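Local coordinates for antisigma-factor antagonist STAS (Rhodobacter sphaeroides, PDB 3LKL), which forms the C-terminal STAS domain of a probable SulP-type membrane sulfate transporter, in which it probably has a regulatory role, at residues 15-20 and 39-44; 46-51 and 76-81; 22-27 and 52-57. One frame throughout, in Å; residues are numbered along the deposited sequence.

All three contacts lie within the one STAS domain. Interaction 1 (15-20 with 39-44) closes along the chain before interaction 2 (46-51 with 76-81) opens; their centres are about 10 Å apart, and both reach the mixed four-stranded sheet, where strands 16-22 and 45-50 are neighbours. Interaction 3 (22-27 with 52-57) alternates in sequence with both. Its centre lies about 21 Å from that of interaction 1 and about 15 Å from that of interaction 2, across the middle of the chain. The same two strand paths thus turn corners and pair again as a short parallel sheet, carrying the fold from the four-stranded sheet to the surface that meets the second subunit.

Interaction 1: residues 15-20 and 39-44; sequences RARTYR and FREPLE
The R17 guanidinium grips the E41 carboxylate side-on, one nitrogen to each oxygen, and this is the tight part of the contact. R17 NE meets the syn lone pair of E41 OE1 at 3.0 Å in a salt bridge, while R17 NH2 reaches E41 OE2 at 3.2 Å with the straighter N-H (166°). The two side chains cross at about a right angle, and their flat groups are twisted 48° apart, so the fit is not coplanar. With CG anti to the backbone N (chi1 -175°) and a bend at chi3, the R17 chain brings its guanidinium to E41. Its aliphatic base also packs, R17 CB lying 3.8 Å from L43 CD1.

The solvent side, formed by the exposed R15 and E44, is looser. The two run side by side, pointing the same way, but the salt bridge of R15 NE to E44 OE1 (3.0 Å) is weak as a hydrogen bond, as is that of E44 N to R15 O (2.8 Å).

R17 NH1 binds S8 OG on strand 4-10, and Y19 OH binds D38 N. The contact therefore ties the start of strand 16-22, flanked by strands 4-10 and 45-50, to the loop between helix 30-35 and strand 45-50, with F39 resting on helix 58-73.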
loop_
_atom_site.group_PDB
_atom_site.type_symbol
_atom_site.label_atom_id
_atom_site.label_comp_id
_atom_site.label_asym_id
_atom_site.label_seq_id
_atom_site.Cartn_x
_atom_site.Cartn_y
_atom_site.Cartn_z
ATOM N N ARG A 15 -26.365 -2.123 -8.715
ATOM C CA ARG A 15 -26.257 -3.388 -8.017
ATOM C C ARG A 15 -24.895 -3.856 -7.501
ATOM O O ARG A 15 -24.840 -4.749 -6.610
ATOM C CB ARG A 15 -26.887 -4.500 -8.852
ATOM C CG ARG A 15 -28.399 -4.202 -9.113
ATOM C CD ARG A 15 -29.182 -5.329 -9.777
ATOM N NE ARG A 15 -28.287 -6.148 -10.579
ATOM C CZ ARG A 15 -28.378 -6.335 -11.891
ATOM N NH1 ARG A 15 -29.394 -5.802 -12.619
ATOM N NH2 ARG A 15 -27.440 -7.086 -12.476
ATOM N N ALA A 16 -23.829 -3.254 -8.020
ATOM C CA ALA A 16 -22.460 -3.620 -7.729
ATOM C C ALA A 16 -21.679 -2.347 -7.422
ATOM O O ALA A 16 -21.865 -1.324 -8.138
ATOM C CB ALA A 16 -21.837 -4.318 -8.927
ATOM N N ARG A 17 -20.910 -2.357 -6.317
ATOM C CA ARG A 17 -19.990 -1.286 -5.985
ATOM C C ARG A 17 -18.546 -1.845 -5.827
ATOM O O ARG A 17 -18.346 -2.908 -5.202
ATOM C CB ARG A 17 -20.425 -0.513 -4.715
ATOM C CG ARG A 17 -19.497 0.630 -4.524
ATOM C CD ARG A 17 -19.890 1.645 -3.532
ATOM N NE ARG A 17 -21.150 2.326 -3.761
ATOM C CZ ARG A 17 -21.286 3.510 -4.360
ATOM N NH1 ARG A 17 -20.267 4.172 -4.902
ATOM N NH2 ARG A 17 -22.474 4.040 -4.415
ATOM N N THR A 18 -17.557 -1.159 -6.404
ATOM C CA THR A 18 -16.083 -1.469 -6.181
ATOM C C THR A 18 -15.469 -0.362 -5.359
ATOM O O THR A 18 -15.543 0.795 -5.687
ATOM C CB THR A 18 -15.365 -1.773 -7.520
ATOM O OG1 THR A 18 -16.079 -2.822 -8.146
ATOM C CG2 THR A 18 -13.880 -2.253 -7.375
ATOM N N TYR A 19 -15.039 -0.699 -4.151
ATOM C CA TYR A 19 -14.213 0.190 -3.350
ATOM C C TYR A 19 -12.734 -0.002 -3.701
ATOM O O TYR A 19 -12.257 -1.116 -3.673
ATOM C CB TYR A 19 -14.405 -0.089 -1.870
ATOM C CG TYR A 19 -15.740 0.361 -1.357
ATOM C CD1 TYR A 19 -16.827 -0.487 -1.360
ATOM C CD2 TYR A 19 -15.887 1.643 -0.817
ATOM C CE1 TYR A 19 -18.069 -0.028 -0.887
ATOM C CE2 TYR A 19 -17.122 2.125 -0.418
ATOM C CZ TYR A 19 -18.198 1.270 -0.409
ATOM O OH TYR A 19 -19.407 1.747 0.054
ATOM N N ARG A 20 -12.006 1.094 -3.963
ATOM C CA ARG A 20 -10.566 1.042 -4.292
ATOM C C ARG A 20 -9.813 1.618 -3.116
ATOM O O ARG A 20 -9.989 2.789 -2.780
ATOM C CB ARG A 20 -10.297 1.901 -5.521
ATOM C CG ARG A 20 -8.898 1.843 -6.083
ATOM C CD ARG A 20 -8.790 2.677 -7.334
ATOM N NE ARG A 20 -9.326 1.965 -8.497
ATOM C CZ ARG A 20 -9.425 2.491 -9.723
ATOM N NH1 ARG A 20 -9.920 1.769 -10.734
ATOM N NH2 ARG A 20 -9.035 3.749 -9.953
ATOM N N PHE A 39 -22.276 0.660 4.570
ATOM C CA PHE A 39 -22.652 -0.698 4.876
ATOM C C PHE A 39 -24.089 -1.056 4.572
ATOM O O PHE A 39 -24.373 -2.215 4.137
ATOM C CB PHE A 39 -22.262 -1.035 6.301
ATOM C CG PHE A 39 -20.793 -1.258 6.466
ATOM C CD1 PHE A 39 -20.149 -2.221 5.694
ATOM C CD2 PHE A 39 -20.056 -0.531 7.356
ATOM C CE1 PHE A 39 -18.847 -2.437 5.800
ATOM C CE2 PHE A 39 -18.710 -0.749 7.514
ATOM C CZ PHE A 39 -18.085 -1.719 6.728
ATOM N N ARG A 40 -24.988 -0.088 4.649
ATOM C CA ARG A 40 -26.378 -0.449 4.473
ATOM C C ARG A 40 -26.907 -0.009 3.128
ATOM O O ARG A 40 -28.099 0.025 2.940
ATOM C CB ARG A 40 -27.198 0.118 5.609
ATOM C CG ARG A 40 -26.733 -0.386 7.047
ATOM C CD ARG A 40 -27.153 0.583 8.182
ATOM N NE ARG A 40 -26.785 1.947 7.759
ATOM C CZ ARG A 40 -26.672 3.020 8.532
ATOM N NH1 ARG A 40 -26.857 2.968 9.859
ATOM N NH2 ARG A 40 -26.347 4.170 7.940
ATOM N N GLU A 41 -26.036 0.325 2.203
ATOM C CA GLU A 41 -26.447 0.577 0.867
ATOM C C GLU A 41 -26.879 -0.726 0.281
ATOM O O GLU A 41 -26.230 -1.702 0.425
ATOM C CB GLU A 41 -25.325 1.185 0.053
ATOM C CG GLU A 41 -25.604 1.250 -1.426
ATOM C CD GLU A 41 -24.474 1.770 -2.259
ATOM O OE1 GLU A 41 -23.349 1.841 -1.823
ATOM O OE2 GLU A 41 -24.725 2.092 -3.385
ATOM N N PRO A 42 -27.994 -0.746 -0.396
ATOM C CA PRO A 42 -28.479 -1.995 -0.919
ATOM C C PRO A 42 -27.669 -2.383 -2.125
ATOM O O PRO A 42 -27.616 -1.655 -3.064
ATOM C CB PRO A 42 -29.905 -1.662 -1.287
ATOM C CG PRO A 42 -29.899 -0.252 -1.536
ATOM C CD PRO A 42 -28.989 0.310 -0.564
ATOM N N LEU A 43 -27.018 -3.527 -2.064
ATOM C CA LEU A 43 -26.229 -3.966 -3.157
ATOM C C LEU A 43 -26.285 -5.433 -3.256
ATOM O O LEU A 43 -26.284 -6.131 -2.296
ATOM C CB LEU A 43 -24.776 -3.551 -2.970
ATOM C CG LEU A 43 -24.366 -2.093 -2.902
ATOM C CD1 LEU A 43 -22.986 -1.959 -2.345
ATOM C CD2 LEU A 43 -24.436 -1.451 -4.201
ATOM N N GLU A 44 -26.280 -5.913 -4.455
ATOM C CA GLU A 44 -26.053 -7.347 -4.665
ATOM C C GLU A 44 -24.580 -7.830 -4.532
ATOM O O GLU A 44 -24.299 -8.960 -4.118
ATOM C CB GLU A 44 -26.547 -7.706 -6.078
ATOM C CG GLU A 44 -28.013 -7.544 -6.274
ATOM C CD GLU A 44 -28.462 -8.102 -7.633
ATOM O OE1 GLU A 44 -27.596 -8.266 -8.556
ATOM O OE2 GLU A 44 -29.677 -8.411 -7.744
HETATM O O HOH W 1 -21.586 0.693 -0.098
#

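Interaction 2: residues 46-51 and 76-81; sequences VTIDVS and AEVRIV
Strands 46-50 and 77-81 run parallel, their axes approaching to 4.6 Å at 16°, and V46, T47, I48 and D49 pair in order with V78, R79, I80 and V81. Five backbone bonds alternate between the strands: V46 N to E77 O, R79 N to V46 O, I48 N to R79 O, V81 N to I48 O, and V50 N to V81 O, the last being the most bent (148°).

On the face carrying V46, I48, V78 and I80 the side chains are wholly apolar. V46 CG2 meets A76 CB at 3.6 Å where the second strand begins, and at the far end V50 CG2 meets I80 CG2 at 4.0 Å. Helix 58-73 covers this side, with F71 against V46 and V78 and V68 against I80.

The face of T47, D49, R79 and V81 is mixed. Here V81 is shared by two neighbours: its CG2 touches T47 CG2 at 3.7 Å, and its CG1, on the other branch, lies 3.8 Å from D49 CG. The same V81 CG2 sits over the centre of one face of the R79 guanidinium, 4.2 Å above the plane.

D49 holds its CG anti to the backbone N (chi1 179°) and turns its carboxylate to the strand end. D49 OD1 accepts from S51 N at 2.9 Å, forming an Asx turn, and from S51 OG at 2.6 Å on its syn lone pair; OD2 makes a salt bridge with R52 NH1.

One face is thus purely apolar and lies against the helix; the polar groups are on the other, mixed with the apolar V81. Two bonds to OD1 and the salt bridge of OD2 together hold the D49 carboxylate's rotation just where the chain turns its corner at S51, and the R52 charge probably stabilises it as an anion.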
loop_
_atom_site.group_PDB
_atom_site.type_symbol
_atom_site.label_atom_id
_atom_site.label_comp_id
_atom_site.label_asym_id
_atom_site.label_seq_id
_atom_site.Cartn_x
_atom_site.Cartn_y
_atom_site.Cartn_z
ATOM N N VAL A 46 -20.438 -6.439 -3.690
ATOM C CA VAL A 46 -19.388 -5.509 -3.295
ATOM C C VAL A 46 -17.970 -6.074 -3.572
ATOM O O VAL A 46 -17.720 -7.211 -3.213
ATOM C CB VAL A 46 -19.529 -5.142 -1.794
ATOM C CG1 VAL A 46 -18.575 -4.019 -1.487
ATOM C CG2 VAL A 46 -20.969 -4.693 -1.509
ATOM N N THR A 47 -17.052 -5.268 -4.181
ATOM C CA THR A 47 -15.668 -5.594 -4.267
ATOM C C THR A 47 -14.882 -4.630 -3.479
ATOM O O THR A 47 -15.078 -3.423 -3.599
ATOM C CB THR A 47 -15.199 -5.607 -5.735
ATOM O OG1 THR A 47 -15.978 -6.584 -6.407
ATOM C CG2 THR A 47 -13.722 -6.016 -5.858
ATOM N N ILE A 48 -14.049 -5.146 -2.575
ATOM C CA ILE A 48 -13.051 -4.352 -1.877
ATOM C C ILE A 48 -11.703 -4.677 -2.511
ATOM O O ILE A 48 -11.199 -5.780 -2.332
ATOM C CB ILE A 48 -13.118 -4.658 -0.374
ATOM C CG1 ILE A 48 -14.579 -4.473 0.119
ATOM C CG2 ILE A 48 -12.194 -3.777 0.463
ATOM C CD1 ILE A 48 -14.701 -4.871 1.575
ATOM N N ASP A 49 -11.160 -3.743 -3.250
ATOM C CA ASP A 49 -9.896 -3.913 -3.919
ATOM C C ASP A 49 -8.788 -3.267 -3.116
ATOM O O ASP A 49 -8.685 -2.085 -3.052
ATOM C CB ASP A 49 -10.002 -3.340 -5.322
ATOM C CG ASP A 49 -8.726 -3.434 -6.121
ATOM O OD1 ASP A 49 -7.683 -3.748 -5.625
ATOM O OD2 ASP A 49 -8.770 -3.171 -7.285
ATOM N N VAL A 50 -7.976 -4.085 -2.489
ATOM C CA VAL A 50 -6.868 -3.603 -1.686
ATOM C C VAL A 50 -5.477 -3.736 -2.417
ATOM O O VAL A 50 -4.425 -3.581 -1.748
ATOM C CB VAL A 50 -6.826 -4.329 -0.328
ATOM C CG1 VAL A 50 -8.050 -3.949 0.501
ATOM C CG2 VAL A 50 -6.768 -5.870 -0.506
ATOM N N SER A 51 -5.489 -4.012 -3.738
ATOM C CA SER A 51 -4.269 -4.221 -4.536
ATOM C C SER A 51 -3.261 -3.083 -4.456
ATOM O O SER A 51 -2.049 -3.360 -4.448
ATOM C CB SER A 51 -4.556 -4.622 -5.995
ATOM O OG SER A 51 -5.340 -3.646 -6.677
ATOM N N ALA A 76 -25.097 -8.581 0.690
ATOM C CA ALA A 76 -24.174 -8.488 -0.435
ATOM C C ALA A 76 -23.274 -9.710 -0.510
ATOM O O ALA A 76 -22.856 -10.242 0.492
ATOM C CB ALA A 76 -23.327 -7.209 -0.393
ATOM N N GLU A 77 -23.008 -10.132 -1.740
ATOM C CA GLU A 77 -21.938 -11.005 -2.064
ATOM C C GLU A 77 -20.637 -10.174 -2.155
ATOM O O GLU A 77 -20.587 -9.100 -2.820
ATOM C CB GLU A 77 -22.304 -11.652 -3.360
ATOM C CG GLU A 77 -21.531 -12.789 -3.770
ATOM C CD GLU A 77 -22.062 -13.284 -5.110
ATOM O OE1 GLU A 77 -21.691 -12.662 -6.161
ATOM O OE2 GLU A 77 -22.894 -14.247 -5.087
ATOM N N VAL A 78 -19.600 -10.616 -1.432
ATOM C CA VAL A 78 -18.413 -9.794 -1.236
ATOM C C VAL A 78 -17.178 -10.499 -1.796
ATOM O O VAL A 78 -17.014 -11.649 -1.591
ATOM C CB VAL A 78 -18.229 -9.434 0.248
ATOM C CG1 VAL A 78 -17.177 -8.300 0.403
ATOM C CG2 VAL A 78 -19.521 -8.919 0.838
ATOM N N ARG A 79 -16.359 -9.762 -2.545
ATOM C CA ARG A 79 -15.077 -10.206 -3.044
ATOM C C ARG A 79 -13.979 -9.250 -2.602
ATOM O O ARG A 79 -14.174 -8.043 -2.609
ATOM C CB ARG A 79 -15.083 -10.124 -4.564
ATOM C CG ARG A 79 -15.431 -11.358 -5.213
ATOM C CD ARG A 79 -14.247 -11.727 -6.243
ATOM N NE ARG A 79 -14.288 -10.907 -7.457
ATOM C CZ ARG A 79 -13.438 -10.981 -8.481
ATOM N NH1 ARG A 79 -12.380 -11.803 -8.465
ATOM N NH2 ARG A 79 -13.647 -10.197 -9.537
ATOM N N ILE A 80 -12.808 -9.783 -2.322
ATOM C CA ILE A 80 -11.641 -8.993 -1.996
ATOM C C ILE A 80 -10.736 -9.209 -3.175
ATOM O O ILE A 80 -10.537 -10.319 -3.591
ATOM C CB ILE A 80 -11.010 -9.439 -0.657
ATOM C CG1 ILE A 80 -11.980 -9.154 0.476
ATOM C CG2 ILE A 80 -9.693 -8.610 -0.300
ATOM C CD1 ILE A 80 -11.344 -9.440 1.865
ATOM N N VAL A 81 -10.193 -8.167 -3.693
ATOM C CA VAL A 81 -9.279 -8.292 -4.747
ATOM C C VAL A 81 -7.976 -7.729 -4.251
ATOM O O VAL A 81 -7.957 -6.706 -3.663
ATOM C CB VAL A 81 -9.818 -7.519 -5.903
ATOM C CG1 VAL A 81 -8.762 -7.182 -6.865
ATOM C CG2 VAL A 81 -10.903 -8.259 -6.527
#

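Interaction 3: residues 22-27 and 52-57; sequences EGQLFY and RAHIWD
Q24 lies alongside both H54 and W56, pointing the same way as each. The Q24 amide is 25° from the H54 ring plane and 37° from the W56 ring plane, and its OE1 lies at the edge of both rings, near their planes. A bend at chi2 (-48°) brings the amide oxygen to the indole N-H: W56 NE1 donates to Q24 OE1 at 2.8 Å, in the carbonyl plane and on a lone pair, while H54 CD2 comes to 3.3 Å from Q24 OE1. The amide is held at its other end too: Q24 NE2 bonds to D65 and Q62 of the second subunit, and H54 NE2 bonds to the same D65.

A second polar meeting lies beyond the strands. D57 crosses Y27 at about a right angle, and its OD2 accepts from Y27 N at 2.7 Å on the syn lone pair while sitting at the edge of the Y27 ring, 3.6 Å from CD2.

L25 points to the other side of the sheet, where its CD1 meets I55 CG1 at 3.8 Å and A53 CB at 4.3 Å. E22 and R52 lie side by side, E22 CG 3.8 Å from R52 CB, without their charged atoms meeting; the R52 guanidinium turns instead to D49.

Backbone bonds from G23 N to R52 O through W56 N to L25 O join the parallel strands 24-25 and 53-55 and the residues next to them. L25 and I55 pack on helix 58-73, which D57 caps at its N-terminus, and I55 also meets helix 83-92, while H54, W56, F26 and Y27 pack on the second subunit.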
loop_
_atom_site.group_PDB
_atom_site.type_symbol
_atom_site.label_atom_id
_atom_site.label_comp_id
_atom_site.label_asym_id
_atom_site.label_seq_id
_atom_site.Cartn_x
_atom_site.Cartn_y
_atom_site.Cartn_z
ATOM N N GLU A 22 -6.270 2.392 -1.371
ATOM C CA GLU A 22 -4.912 2.792 -1.730
ATOM C C GLU A 22 -4.174 3.269 -0.515
ATOM O O GLU A 22 -4.725 4.019 0.290
ATOM C CB GLU A 22 -4.941 3.973 -2.712
ATOM C CG GLU A 22 -5.641 3.582 -3.989
ATOM C CD GLU A 22 -5.639 4.652 -5.088
ATOM O OE1 GLU A 22 -6.752 4.917 -5.609
ATOM O OE2 GLU A 22 -4.537 5.168 -5.437
ATOM N N GLY A 23 -2.909 2.851 -0.388
ATOM C CA GLY A 23 -2.012 3.413 0.630
ATOM C C GLY A 23 -1.883 2.511 1.820
ATOM O O GLY A 23 -1.874 1.285 1.667
ATOM N N GLN A 24 -1.863 3.099 3.011
ATOM C CA GLN A 24 -1.353 2.351 4.178
ATOM C C GLN A 24 -2.419 2.039 5.228
ATOM O O GLN A 24 -2.988 2.953 5.808
ATOM C CB GLN A 24 -0.246 3.176 4.845
ATOM C CG GLN A 24 0.815 3.808 3.927
ATOM C CD GLN A 24 1.400 2.866 2.893
ATOM O OE1 GLN A 24 1.570 1.683 3.119
ATOM N NE2 GLN A 24 1.676 3.407 1.735
ATOM N N LEU A 25 -2.706 0.768 5.435
ATOM C CA LEU A 25 -3.690 0.346 6.383
ATOM C C LEU A 25 -3.001 -0.193 7.618
ATOM O O LEU A 25 -2.318 -1.231 7.571
ATOM C CB LEU A 25 -4.555 -0.776 5.823
ATOM C CG LEU A 25 -5.368 -0.458 4.568
ATOM C CD1 LEU A 25 -6.075 -1.729 3.951
ATOM C CD2 LEU A 25 -6.368 0.597 4.907
ATOM N N PHE A 26 -3.245 0.483 8.719
ATOM C CA PHE A 26 -2.622 0.124 10.030
ATOM C C PHE A 26 -3.552 0.656 11.094
ATOM O O PHE A 26 -4.470 1.356 10.758
ATOM C CB PHE A 26 -1.251 0.775 10.123
ATOM C CG PHE A 26 -1.284 2.265 10.316
ATOM C CD1 PHE A 26 -0.958 2.820 11.541
ATOM C CD2 PHE A 26 -1.624 3.129 9.279
ATOM C CE1 PHE A 26 -0.935 4.172 11.737
ATOM C CE2 PHE A 26 -1.623 4.516 9.494
ATOM C CZ PHE A 26 -1.271 5.026 10.715
ATOM N N TYR A 27 -3.292 0.390 12.377
ATOM C CA TYR A 27 -4.280 0.688 13.391
ATOM C C TYR A 27 -4.776 2.109 13.291
ATOM O O TYR A 27 -5.948 2.400 13.531
ATOM C CB TYR A 27 -3.733 0.396 14.820
ATOM C CG TYR A 27 -2.689 1.378 15.261
ATOM C CD1 TYR A 27 -3.055 2.527 15.981
ATOM C CD2 TYR A 27 -1.320 1.180 14.946
ATOM C CE1 TYR A 27 -2.100 3.456 16.377
ATOM C CE2 TYR A 27 -0.360 2.094 15.345
ATOM C CZ TYR A 27 -0.765 3.217 16.074
ATOM O OH TYR A 27 0.163 4.133 16.478
ATOM N N ARG A 52 -3.730 -1.841 -4.232
ATOM C CA ARG A 52 -2.851 -0.693 -4.142
ATOM C C ARG A 52 -2.540 -0.296 -2.713
ATOM O O ARG A 52 -2.207 0.860 -2.453
ATOM C CB ARG A 52 -3.520 0.522 -4.819
ATOM C CG ARG A 52 -3.662 0.403 -6.320
ATOM C CD ARG A 52 -4.872 1.192 -6.880
ATOM N NE ARG A 52 -5.195 0.704 -8.234
ATOM C CZ ARG A 52 -6.136 -0.206 -8.526
ATOM N NH1 ARG A 52 -6.883 -0.745 -7.584
ATOM N NH2 ARG A 52 -6.328 -0.590 -9.775
ATOM N N ALA A 53 -2.713 -1.204 -1.756
ATOM C CA ALA A 53 -2.551 -0.826 -0.358
ATOM C C ALA A 53 -1.636 -1.851 0.321
ATOM O O ALA A 53 -1.350 -2.893 -0.248
ATOM C CB ALA A 53 -3.969 -0.780 0.353
ATOM N N HIS A 54 -1.163 -1.533 1.503
ATOM C CA HIS A 54 -0.365 -2.459 2.289
ATOM C C HIS A 54 -1.063 -2.570 3.603
ATOM O O HIS A 54 -1.450 -1.550 4.211
ATOM C CB HIS A 54 1.001 -1.917 2.595
ATOM C CG HIS A 54 1.846 -1.710 1.400
ATOM N ND1 HIS A 54 2.193 -2.737 0.546
ATOM C CD2 HIS A 54 2.377 -0.583 0.884
ATOM C CE1 HIS A 54 2.906 -2.237 -0.454
ATOM N NE2 HIS A 54 3.050 -0.938 -0.252
ATOM N N ILE A 55 -1.246 -3.805 4.031
ATOM C CA ILE A 55 -1.859 -4.068 5.333
ATOM C C ILE A 55 -0.648 -4.314 6.264
ATOM O O ILE A 55 0.142 -5.187 6.020
ATOM C CB ILE A 55 -2.817 -5.255 5.262
ATOM C CG1 ILE A 55 -4.028 -4.897 4.329
ATOM C CG2 ILE A 55 -3.259 -5.582 6.611
ATOM C CD1 ILE A 55 -4.955 -6.057 4.121
ATOM N N TRP A 56 -0.535 -3.483 7.285
ATOM C CA TRP A 56 0.637 -3.427 8.126
ATOM C C TRP A 56 0.446 -4.039 9.487
ATOM O O TRP A 56 1.413 -4.144 10.226
ATOM C CB TRP A 56 1.011 -1.977 8.328
ATOM C CG TRP A 56 1.570 -1.348 7.119
ATOM C CD1 TRP A 56 1.068 -0.304 6.455
ATOM C CD2 TRP A 56 2.764 -1.730 6.458
ATOM N NE1 TRP A 56 1.868 0.004 5.380
ATOM C CE2 TRP A 56 2.949 -0.843 5.408
ATOM C CE3 TRP A 56 3.736 -2.735 6.698
ATOM C CZ2 TRP A 56 3.996 -0.969 4.513
ATOM C CZ3 TRP A 56 4.798 -2.814 5.873
ATOM C CH2 TRP A 56 4.924 -1.954 4.777
ATOM N N ASP A 57 -0.779 -4.380 9.895
ATOM C CA ASP A 57 -0.919 -5.019 11.222
ATOM C C ASP A 57 -2.168 -5.901 11.296
ATOM O O ASP A 57 -3.102 -5.751 10.508
ATOM C CB ASP A 57 -0.845 -3.955 12.377
ATOM C CG ASP A 57 -1.840 -2.758 12.221
ATOM O OD1 ASP A 57 -2.939 -2.951 11.665
ATOM O OD2 ASP A 57 -1.530 -1.612 12.667
#